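PDB 5TSE: LPS-assembly lipoprotein LptE from Acinetobacter baumannii, which probably works with LptD to assemble lipopolysaccharide at the surface of the outer membrane, and may itself recognise and bind the lipopolysaccharide. Local coordinates for residues 108-111 with 112-116. Residues are numbered along the deposited sequence; the frame is centred on the assembly and turned at random.
Sequences NTEN and QQESY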
loop_
_atom_site.group_PDB
_atom_site.type_symbol
_atom_site.label_atom_id
_atom_site.label_comp_id
_atom_site.label_asym_id
_atom_site.label_seq_id
_atom_site.Cartn_x
_atom_site.Cartn_y
_atom_site.Cartn_z
ATOM N N ASN A 108 9.168 -20.715 18.610
ATOM C CA ASN A 108 9.508 -21.442 17.377
ATOM C C ASN A 108 8.594 -21.068 16.210
ATOM O O ASN A 108 9.052 -20.914 15.074
ATOM C CB ASN A 108 9.408 -22.956 17.603
ATOM C CG ASN A 108 10.370 -23.460 18.666
ATOM O OD1 ASN A 108 11.228 -22.717 19.156
ATOM N ND2 ASN A 108 10.234 -24.735 19.024
ATOM N N THR A 109 7.308 -20.898 16.515
ATOM C CA THR A 109 6.279 -20.577 15.521
ATOM C C THR A 109 6.319 -19.141 14.963
ATOM O O THR A 109 5.713 -18.863 13.929
ATOM C CB THR A 109 4.889 -20.823 16.124
ATOM O OG1 THR A 109 4.673 -19.915 17.208
ATOM C CG2 THR A 109 4.767 -22.263 16.634
ATOM N N GLU A 110 7.011 -18.247 15.669
ATOM C CA GLU A 110 7.179 -16.830 15.292
ATOM C C GLU A 110 7.272 -16.543 13.790
ATOM O O GLU A 110 6.564 -15.697 13.264
ATOM C CB GLU A 110 8.460 -16.313 15.963
ATOM C CG GLU A 110 8.902 -14.913 15.564
ATOM C CD GLU A 110 10.168 -14.452 16.268
ATOM O OE1 GLU A 110 10.627 -15.109 17.227
ATOM O OE2 GLU A 110 10.702 -13.409 15.855
ATOM N N ASN A 111 8.176 -17.249 13.127
ATOM C CA ASN A 111 8.429 -17.087 11.696
ATOM C C ASN A 111 7.204 -17.398 10.827
ATOM O O ASN A 111 6.916 -16.664 9.883
ATOM C CB ASN A 111 9.634 -17.953 11.308
ATOM C CG ASN A 111 10.927 -17.514 12.015
ATOM O OD1 ASN A 111 11.144 -16.319 12.255
ATOM N ND2 ASN A 111 11.799 -18.477 12.330
ATOM N N GLN A 112 6.494 -18.481 11.145
ATOM C CA GLN A 112 5.277 -18.839 10.416
ATOM C C GLN A 112 4.208 -17.789 10.656
ATOM O O GLN A 112 3.575 -17.328 9.726
ATOM C CB GLN A 112 4.711 -20.171 10.879
ATOM C CG GLN A 112 5.600 -21.368 10.675
ATOM C CD GLN A 112 4.917 -22.669 11.089
ATOM O OE1 GLN A 112 3.800 -22.667 11.628
ATOM N NE2 GLN A 112 5.584 -23.790 10.828
ATOM N N GLN A 113 4.001 -17.445 11.927
ATOM C CA GLN A 113 3.014 -16.442 12.326
ATOM C C GLN A 113 3.277 -15.100 11.682
ATOM O O GLN A 113 2.358 -14.479 11.152
ATOM C CB GLN A 113 3.043 -16.234 13.837
ATOM C CG GLN A 113 2.585 -17.429 14.654
ATOM C CD GLN A 113 2.704 -17.192 16.149
ATOM O OE1 GLN A 113 3.633 -16.529 16.613
ATOM N NE2 GLN A 113 1.772 -17.754 16.913
ATOM N N GLU A 114 4.534 -14.653 11.728
ATOM C CA GLU A 114 4.879 -13.345 11.182
ATOM C C GLU A 114 4.764 -13.271 9.690
ATOM O O GLU A 114 4.138 -12.347 9.188
ATOM C CB GLU A 114 6.249 -12.841 11.687
ATOM C CG GLU A 114 6.183 -12.532 13.175
ATOM C CD GLU A 114 7.408 -11.860 13.758
ATOM O OE1 GLU A 114 8.174 -11.196 13.026
ATOM O OE2 GLU A 114 7.569 -11.962 14.990
ATOM N N SER A 115 5.325 -14.232 8.966
ATOM C CA SER A 115 5.194 -14.196 7.507
ATOM C C SER A 115 3.695 -14.222 7.110
ATOM O O SER A 115 3.298 -13.602 6.136
ATOM C CB SER A 115 5.970 -15.341 6.870
ATOM O OG SER A 115 5.522 -16.579 7.363
ATOM N N TYR A 116 2.886 -14.937 7.892
ATOM C CA TYR A 116 1.420 -15.004 7.688
ATOM C C TYR A 116 0.776 -13.645 7.891
ATOM O O TYR A 116 -0.017 -13.192 7.054
ATOM C CB TYR A 116 0.820 -16.024 8.668
ATOM C CG TYR A 116 -0.694 -16.036 8.870
ATOM C CD1 TYR A 116 -1.528 -16.739 8.009
ATOM C CD2 TYR A 116 -1.272 -15.420 9.980
ATOM C CE1 TYR A 116 -2.896 -16.783 8.214
ATOM C CE2 TYR A 116 -2.646 -15.455 10.197
ATOM C CZ TYR A 116 -3.459 -16.147 9.316
ATOM O OH TYR A 116 -4.836 -16.217 9.527
#
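Glu110 and Glu114, one turn apart near the start of helix 110-134, lie side by side and send their carboxylates the same way. In Glu110, CG stands anti to the backbone N (chi1 173°), which lays the CG methylene 3.3 Å from Glu114 OE2; the extended chain beyond carries the carboxylate alongside that of Glu114. The two carboxylate planes are turned 33° from each other, and Glu110 OE2 comes 3.6 Å from Glu114 OE2. Two like charges this close would normally push apart, but Arg60 probably offsets this, since its NH2 makes a salt bridge to Glu110 OE2 and its NE another to Glu114 OE1. Glu114 OE2 is also hydrogen-bonded to the Tyr100 hydroxyl, so both oxygens of this buried carboxylate have partners.

Around the helix, Gln113 crosses Thr109 at a slant. Its amide carbon CD sits 3.5 Å from Thr109 OG1, a van der Waals contact; the hydroxyl itself is hydrogen-bonded to Thr106 O in the preceding loop. The backbone carries i to i+4 bonds here. Gln113 N bonds to Thr109 O at 3.0 Å and is almost straight (175° at the hydrogen), while Glu114 N reaches Glu110 O at 2.8 Å. Asn111 O accepts Ser115 N at 3.0 Å, and Ser115 OG, turned between its own backbone N and carbonyl carbon, lies 2.9 Å from the same oxygen, with Gln112 O a competing acceptor for its proton.

The N-terminal end of the long helix 110-134 thus lies along one side of the mixed sheet, with Glu110 and Glu114 as polar side chains facing it. Glu110 and Gln113 touch Tyr100 on strand 92-101, Glu114 packs on Val70 and Leu72 of strand 68-81, and Arg60 ties the pair of glutamates to strand 49-64.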